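Local atomic coordinates of nucleoside diphosphate kinase (Aquifex aeolicus, PDB entry 3ZTP), a protein that transfers the gamma phosphate of ATP to nucleoside diphosphates, probably by a ping-pong mechanism through a phosphorylated enzyme intermediate. Residues L7-P12 against V72-L77; K11-E16 against V64-S69; S105-F110 against N117-S122. All coordinates share one frame; numbering follows the deposited sequence.

Overall arrangement
The three contacts lie round one site, with centres about 11 Å apart for contacts 1 and 2, about 10 Å for 1 and 3, and about 13 Å for 2 and 3. Contact 1 pairs the two inner strands of the sheet; contacts 1 and 2 share Lys11 and Pro12, where strand 3-10 turns into helix 12-17. Contact 3 adds strand 119-121 beside strand 3-10 through Ile9 O and His120 N (2.9 Å). Lys11 NZ and Asn117 OD1 (2.8 Å) tie contacts 1 and 2 to contact 3, as do Asp13 OD2 and Ala118 N (2.9 Å). His120 ND1, of the predicted phosphohistidine, bonds a sulfate that Lys11 NZ reaches by weak hydrogen bonds, and the two side chains come within about 4 Å of each other.

Contact 1 (L7-P12 against V72-L77); sequences LIIVKP and VVAAVL. With SO4 (sulfate ion), chain D.
Leu7-Val10 and Val72-Leu77 run antiparallel at 162°, with hydrogen-bonded pairs Ile8-Ala75 and Val10-Val73 and non-hydrogen-bonded pairs Leu7-Val76 and Ile9-Ala74. Ile8 N donates a hydrogen bond to Ala75 O at 2.9 Å. Val10 N does the same to Val73 O at 2.8 Å; the return bond from Val73 N to Val10 O is weak. Ile8 shares its face of the sheet with Ala75, Val10 and Val73. Its CG1 stands between backbone N and carbonyl carbon (chi1 59°), bringing it to Ala75 CB at 3.8 Å, while CG2 meets Leu77 CD1 at 3.9 Å, the two side chains crossing at about a right angle. With an alanine here, Leu77 CD1 would probably lose its contacts with Ile8 CG2 and CD1, and a gap would open between Ala75 CB, Leu77 and Phe27 of helix 20-29. On the other face Ile9 CG2 lies 3.7 Å from Val72 CB, and Leu7 CD1 touches Ala74 CB and Val76 CG2, each at 4.2 Å. Past the strand, Pro12 CD lies alongside Val72 CG1 at 3.6 Å. These paired strands are the central two of the four-stranded antiparallel sheet of the ferredoxin-like alpha/beta fold, order 2-3-1-4, on which nucleoside diphosphate kinases are built.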
# COMPACT_ATOMS: atom_id res chain seq x y z
N LEU A 7 15.38 -1.98 10.31
CA LEU A 7 14.01 -2.48 10.33
C LEU A 7 13.78 -3.26 11.60
O LEU A 7 14.59 -4.14 11.93
CB LEU A 7 13.77 -3.39 9.13
CG LEU A 7 12.30 -3.84 9.03
CD1 LEU A 7 11.43 -2.79 8.39
CD2 LEU A 7 12.15 -5.19 8.34
N ILE A 8 12.67 -3.00 12.29
CA ILE A 8 12.19 -3.91 13.32
C ILE A 8 10.88 -4.53 12.89
O ILE A 8 10.08 -3.93 12.15
CB ILE A 8 12.03 -3.25 14.71
CG1 ILE A 8 11.05 -2.06 14.68
CG2 ILE A 8 13.38 -2.85 15.25
CD1 ILE A 8 10.56 -1.61 16.05
N ILE A 9 10.66 -5.77 13.34
CA ILE A 9 9.33 -6.41 13.20
C ILE A 9 8.93 -6.92 14.57
O ILE A 9 9.66 -7.71 15.18
CB ILE A 9 9.31 -7.58 12.21
CG1 ILE A 9 9.86 -7.11 10.86
CG2 ILE A 9 7.89 -8.07 12.07
CD1 ILE A 9 9.99 -8.26 9.84
N VAL A 10 7.76 -6.49 15.03
CA VAL A 10 7.17 -7.01 16.27
C VAL A 10 6.46 -8.30 15.90
O VAL A 10 5.56 -8.29 15.04
CB VAL A 10 6.23 -5.99 16.91
CG1 VAL A 10 5.56 -6.55 18.17
CG2 VAL A 10 7.00 -4.70 17.22
N LYS A 11 6.91 -9.40 16.49
CA LYS A 11 6.52 -10.73 16.07
C LYS A 11 5.18 -11.13 16.71
O LYS A 11 4.68 -10.47 17.63
CB LYS A 11 7.61 -11.73 16.44
CG LYS A 11 8.96 -11.44 15.83
CD LYS A 11 9.99 -12.52 16.16
CE LYS A 11 11.29 -12.36 15.40
NZ LYS A 11 12.31 -13.34 15.80
N PRO A 12 4.57 -12.21 16.21
CA PRO A 12 3.22 -12.51 16.69
C PRO A 12 3.12 -12.80 18.18
O PRO A 12 2.05 -12.61 18.77
CB PRO A 12 2.80 -13.71 15.82
CG PRO A 12 3.57 -13.54 14.58
CD PRO A 12 4.92 -13.03 15.04
N VAL A 72 1.85 -9.02 11.96
CA VAL A 72 3.02 -8.42 12.58
C VAL A 72 3.02 -6.94 12.29
O VAL A 72 2.24 -6.46 11.46
CB VAL A 72 4.34 -9.05 12.06
CG1 VAL A 72 4.44 -10.53 12.45
CG2 VAL A 72 4.47 -8.97 10.54
N VAL A 73 3.87 -6.21 12.98
CA VAL A 73 4.05 -4.79 12.71
C VAL A 73 5.51 -4.52 12.47
O VAL A 73 6.37 -4.86 13.28
CB VAL A 73 3.56 -3.92 13.88
CG1 VAL A 73 3.99 -2.47 13.69
CG2 VAL A 73 2.03 -4.03 13.99
N ALA A 74 5.81 -3.89 11.35
CA ALA A 74 7.17 -3.46 11.05
C ALA A 74 7.31 -1.95 11.14
O ALA A 74 6.34 -1.21 10.90
CB ALA A 74 7.58 -3.93 9.64
N ALA A 75 8.52 -1.50 11.48
CA ALA A 75 8.86 -0.08 11.52
C ALA A 75 10.26 0.13 11.03
O ALA A 75 11.14 -0.72 11.25
CB ALA A 75 8.74 0.46 12.94
N VAL A 76 10.47 1.24 10.34
CA VAL A 76 11.81 1.67 10.02
C VAL A 76 12.19 2.70 11.08
O VAL A 76 11.47 3.67 11.30
CB VAL A 76 11.88 2.33 8.62
CG1 VAL A 76 13.28 2.89 8.37
CG2 VAL A 76 11.49 1.32 7.55
N LEU A 77 13.32 2.46 11.74
CA LEU A 77 13.85 3.33 12.76
C LEU A 77 15.10 4.01 12.24
O LEU A 77 15.99 3.35 11.70
CB LEU A 77 14.20 2.53 14.02
CG LEU A 77 13.06 1.74 14.63
CD1 LEU A 77 13.57 1.04 15.86
CD2 LEU A 77 11.89 2.64 14.97
S SO4 D . 14.65 -12.97 13.61
O1 SO4 D . 14.88 -12.31 14.89
O2 SO4 D . 15.71 -12.58 12.68
O3 SO4 D . 14.73 -14.43 13.71
O4 SO4 D . 13.35 -12.64 13.11

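Contact 2 (K11-E16 against V64-S69); sequences KPDAME and VEFMSS. With SO4 (sulfate ion), chain D.
A chi1 of 172° turns Phe66 CG opposite the backbone nitrogen and lays the ring, from helix 60-67, against Pro12 and Asp13, while Met67, bent at both chi2 and chi3, curls its sulfur back against Lys11. The contact joins the start of helix 12-17 to the second helix of the pair 44-50 and 60-67, which in nucleoside diphosphate kinases forms one side of the nucleotide cleft. Pro12 CD sits over one face of the Phe66 ring, 4.2 Å from its centroid and offset toward the rim, a CH-pi contact. Asp13 comes to the same ring at its edge: OD1 lies 3.5 Å from Phe66 CZ, the carboxylate plane turned 72° from the ring, and the other oxygen, OD2, is held by the backbone N of Ala118. Lys11 crosses Phe66 at about a right angle, its CD 4.0 Å from CE2, and on the way its CG passes Met67 SD at 3.7 Å. Lined by these two side chains, the extended lysine (chi2 to chi4 all near 180°) carries NZ to the site. There NZ bonds Asn117 OD1 and makes weak hydrogen bonds to two oxygens of a sulfate, which occupies a spot beside the predicted phosphohistidine, His120, and is also held by Tyr51. Consistent with this, Lys11 is a predicted ATP ligand. Beneath the proline, Phe66 O is gripped twice by one residue, since Ser69 N and Ser69 OG both donate to it, the hydroxyl at 2.7 Å; Pro12 CG presses on that same carbonyl oxygen at 3.4 Å.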
# COMPACT_ATOMS: atom_id res chain seq x y z
N LYS A 11 6.91 -9.40 16.49
CA LYS A 11 6.52 -10.73 16.07
C LYS A 11 5.18 -11.13 16.71
O LYS A 11 4.68 -10.47 17.63
CB LYS A 11 7.61 -11.73 16.44
CG LYS A 11 8.96 -11.44 15.83
CD LYS A 11 9.99 -12.52 16.16
CE LYS A 11 11.29 -12.36 15.40
NZ LYS A 11 12.31 -13.34 15.80
N PRO A 12 4.57 -12.21 16.21
CA PRO A 12 3.22 -12.51 16.69
C PRO A 12 3.12 -12.80 18.18
O PRO A 12 2.05 -12.61 18.77
CB PRO A 12 2.80 -13.71 15.82
CG PRO A 12 3.57 -13.54 14.58
CD PRO A 12 4.92 -13.03 15.04
N ASP A 13 4.19 -13.31 18.80
CA ASP A 13 4.17 -13.53 20.25
C ASP A 13 3.97 -12.22 21.01
O ASP A 13 3.13 -12.15 21.91
CB ASP A 13 5.40 -14.28 20.74
CG ASP A 13 6.71 -13.60 20.38
OD1 ASP A 13 6.81 -12.92 19.33
OD2 ASP A 13 7.68 -13.76 21.16
N ALA A 14 4.74 -11.20 20.66
CA ALA A 14 4.62 -9.91 21.33
C ALA A 14 3.31 -9.23 20.97
O ALA A 14 2.72 -8.53 21.80
CB ALA A 14 5.83 -9.02 20.99
N MET A 15 2.84 -9.43 19.74
CA MET A 15 1.55 -8.90 19.33
C MET A 15 0.46 -9.47 20.22
O MET A 15 -0.34 -8.71 20.78
CB MET A 15 1.29 -9.23 17.85
CG MET A 15 2.27 -8.54 16.94
SD MET A 15 2.03 -6.74 16.83
CE MET A 15 0.58 -6.88 15.75
N GLU A 16 0.46 -10.78 20.41
CA GLU A 16 -0.57 -11.44 21.20
C GLU A 16 -0.47 -11.08 22.67
O GLU A 16 -1.50 -11.04 23.36
CB GLU A 16 -0.48 -12.95 21.01
CG GLU A 16 -0.97 -13.40 19.65
CD GLU A 16 -0.91 -14.90 19.48
OE1 GLU A 16 -1.06 -15.62 20.49
OE2 GLU A 16 -0.69 -15.36 18.33
N VAL A 64 9.27 -19.78 9.58
CA VAL A 64 8.38 -19.32 8.54
C VAL A 64 6.93 -19.46 8.99
O VAL A 64 6.13 -18.54 8.79
CB VAL A 64 8.62 -20.10 7.26
CG1 VAL A 64 7.47 -19.90 6.26
CG2 VAL A 64 9.96 -19.69 6.67
N GLU A 65 6.58 -20.59 9.59
CA GLU A 65 5.22 -20.79 10.08
C GLU A 65 4.87 -19.75 11.15
O GLU A 65 3.82 -19.11 11.10
CB GLU A 65 5.04 -22.21 10.66
CG GLU A 65 3.66 -22.43 11.25
CD GLU A 65 3.45 -23.81 11.85
OE1 GLU A 65 4.38 -24.32 12.51
OE2 GLU A 65 2.35 -24.38 11.67
N PHE A 66 5.77 -19.56 12.11
CA PHE A 66 5.53 -18.61 13.19
C PHE A 66 5.33 -17.20 12.64
O PHE A 66 4.39 -16.50 13.02
CB PHE A 66 6.72 -18.65 14.15
CG PHE A 66 6.70 -17.59 15.22
CD1 PHE A 66 5.59 -17.40 16.02
CD2 PHE A 66 7.82 -16.80 15.43
CE1 PHE A 66 5.60 -16.42 17.01
CE2 PHE A 66 7.83 -15.85 16.43
CZ PHE A 66 6.73 -15.65 17.20
N MET A 67 6.22 -16.79 11.76
CA MET A 67 6.18 -15.43 11.25
C MET A 67 5.03 -15.14 10.29
O MET A 67 4.77 -13.97 9.96
CB MET A 67 7.54 -15.04 10.65
CG MET A 67 8.63 -14.84 11.72
SD MET A 67 8.25 -13.53 12.92
CE MET A 67 8.39 -12.08 11.86
N SER A 68 4.36 -16.20 9.85
CA SER A 68 3.17 -16.07 9.02
C SER A 68 1.91 -16.50 9.77
O SER A 68 0.86 -16.65 9.15
CB SER A 68 3.31 -16.89 7.72
OG SER A 68 3.56 -18.27 7.95
N SER A 69 1.99 -16.69 11.09
CA SER A 69 0.89 -17.25 11.88
C SER A 69 -0.12 -16.23 12.35
O SER A 69 -1.17 -16.58 12.86
CB SER A 69 1.43 -18.01 13.10
OG SER A 69 2.02 -17.13 14.03
S SO4 D . 14.65 -12.97 13.61
O1 SO4 D . 14.88 -12.31 14.89
O2 SO4 D . 15.71 -12.58 12.68
O3 SO4 D . 14.73 -14.43 13.71
O4 SO4 D . 13.35 -12.64 13.11
O HOH W 1 0.50 -16.53 16.22

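Contact 3 (S105-F110 against N117-S122); sequences SIRAQF and NAIHAS. With SO4 (sulfate ion), chain D.
Ala118 pushes its methyl group into a shallow hollow on helix 106-110, where Phe110 CB lies 4.0 Å from Ala118 CB and Ile106 CG2 a little farther off. The helix belongs to the Kpn loop of the nucleoside diphosphate kinase fold, and strand 119-121 carries His120, the predicted phosphohistidine. Ala118 is the centre of a classic gamma turn: its phi is positive (74°), and Ile119 N bonds back to Asn117 O at 2.8 Å. The turn offers two carbonyl oxygens, of Asn117 and Ile119, to the same arginine. Next along, Ile119 CG2 is a second bump, resting on Ile106 CG2 at 3.7 Å, the two isoleucines crossing at about a right angle, with Arg107 NE 4.0 Å from the same Ile119 methyl.

Arg107 fills the groove between Ile119 and Asn117. It lies side by side with the asparagine, guanidinium and amide planes only 14° apart, and Asn117 ND2 sits 3.2 Å above the guanidinium plane, toward its rim. Arg107 NE and Asn117 ND2, both donors, lie 3.4 Å apart without a hydrogen bond; the amide is fixed by Thr93 O at ND2 and Lys11 NZ at OD1. Arg107 NH2 gives Ile119 O the firm bond, 2.8 Å and 154° at the hydrogen, whereas NE makes weak ones to Ile119 O and Asn117 O. NH1 turns to Gly91 O, so several backbone carbonyls hold the guanidinium beside the sulfate without direct bonding to it. A water relays instead: it accepts from Arg107 NH2 and Ala121 N and donates to sulfate O1. With NE2 bonded to Glu131, the His120 ring meets the same ion with its edge, ND1 donating to sulfate O2 at 2.7 Å.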
# COMPACT_ATOMS: atom_id res chain seq x y z
N SER A 105 15.77 -5.03 28.41
CA SER A 105 15.76 -5.18 26.96
C SER A 105 14.40 -5.64 26.48
O SER A 105 13.61 -6.22 27.21
CB SER A 105 16.84 -6.13 26.51
OG SER A 105 16.63 -7.47 26.95
N ILE A 106 14.12 -5.40 25.20
CA ILE A 106 12.83 -5.79 24.66
C ILE A 106 12.62 -7.30 24.84
O ILE A 106 11.53 -7.73 25.22
CB ILE A 106 12.68 -5.40 23.17
CG1 ILE A 106 12.82 -3.89 22.95
CG2 ILE A 106 11.38 -5.93 22.62
CD1 ILE A 106 11.84 -3.07 23.71
N ARG A 107 13.63 -8.11 24.54
CA ARG A 107 13.47 -9.56 24.63
C ARG A 107 13.34 -10.03 26.06
O ARG A 107 12.58 -10.96 26.35
CB ARG A 107 14.58 -10.30 23.86
CG ARG A 107 14.42 -10.07 22.37
CD ARG A 107 15.51 -10.64 21.56
NE ARG A 107 15.21 -10.61 20.15
CZ ARG A 107 16.14 -10.58 19.21
NH1 ARG A 107 17.41 -10.51 19.52
NH2 ARG A 107 15.80 -10.63 17.94
N ALA A 108 14.04 -9.38 26.99
CA ALA A 108 13.86 -9.72 28.39
C ALA A 108 12.45 -9.41 28.84
O ALA A 108 11.85 -10.18 29.60
CB ALA A 108 14.86 -8.99 29.24
N GLN A 109 11.92 -8.27 28.42
CA GLN A 109 10.61 -7.82 28.87
C GLN A 109 9.46 -8.57 28.25
O GLN A 109 8.46 -8.84 28.92
CB GLN A 109 10.45 -6.33 28.58
CG GLN A 109 11.37 -5.50 29.46
CD GLN A 109 10.82 -5.34 30.87
OE1 GLN A 109 11.51 -5.62 31.88
NE2 GLN A 109 9.58 -4.86 30.95
N PHE A 110 9.59 -8.93 26.97
CA PHE A 110 8.44 -9.42 26.20
C PHE A 110 8.68 -10.75 25.49
O PHE A 110 7.74 -11.32 24.94
CB PHE A 110 7.99 -8.35 25.17
CG PHE A 110 7.66 -7.04 25.80
CD1 PHE A 110 6.62 -6.94 26.71
CD2 PHE A 110 8.42 -5.94 25.55
CE1 PHE A 110 6.32 -5.72 27.33
CE2 PHE A 110 8.13 -4.71 26.17
CZ PHE A 110 7.08 -4.62 27.06
N ASN A 117 10.73 -14.67 20.46
CA ASN A 117 11.57 -13.68 21.13
C ASN A 117 11.17 -12.25 20.80
O ASN A 117 12.03 -11.36 20.74
CB ASN A 117 13.05 -13.91 20.85
CG ASN A 117 13.42 -13.73 19.41
OD1 ASN A 117 12.57 -13.50 18.56
ND2 ASN A 117 14.71 -13.86 19.13
N ALA A 118 9.88 -12.05 20.58
CA ALA A 118 9.22 -10.73 20.54
C ALA A 118 9.47 -9.87 19.32
O ALA A 118 8.56 -9.18 18.89
CB ALA A 118 9.50 -9.92 21.82
N ILE A 119 10.70 -9.84 18.83
CA ILE A 119 11.09 -8.81 17.88
C ILE A 119 12.26 -9.27 17.03
O ILE A 119 13.13 -10.01 17.48
CB ILE A 119 11.42 -7.48 18.64
CG1 ILE A 119 11.63 -6.29 17.70
CG2 ILE A 119 12.62 -7.67 19.60
CD1 ILE A 119 11.58 -4.96 18.42
N HIS A 120 12.23 -8.83 15.78
CA HIS A 120 13.31 -8.94 14.81
C HIS A 120 13.93 -7.56 14.63
O HIS A 120 13.20 -6.57 14.55
CB HIS A 120 12.74 -9.35 13.45
CG HIS A 120 13.72 -9.20 12.33
ND1 HIS A 120 14.59 -10.20 11.99
CD2 HIS A 120 14.00 -8.16 11.52
CE1 HIS A 120 15.36 -9.79 11.00
NE2 HIS A 120 15.02 -8.56 10.70
N ALA A 121 15.25 -7.48 14.50
CA ALA A 121 15.90 -6.27 14.00
C ALA A 121 16.97 -6.63 13.00
O ALA A 121 17.63 -7.66 13.13
CB ALA A 121 16.51 -5.45 15.14
N SER A 122 17.16 -5.77 12.02
CA SER A 122 18.23 -5.98 11.03
C SER A 122 19.59 -6.11 11.71
O SER A 122 19.89 -5.44 12.69
CB SER A 122 18.28 -4.79 10.07
OG SER A 122 17.01 -4.51 9.51
S SO4 D . 14.65 -12.97 13.61
O1 SO4 D . 14.88 -12.31 14.89
O2 SO4 D . 15.71 -12.58 12.68
O3 SO4 D . 14.73 -14.43 13.71
O4 SO4 D . 13.35 -12.64 13.11
O HOH W 2 16.55 -10.27 14.97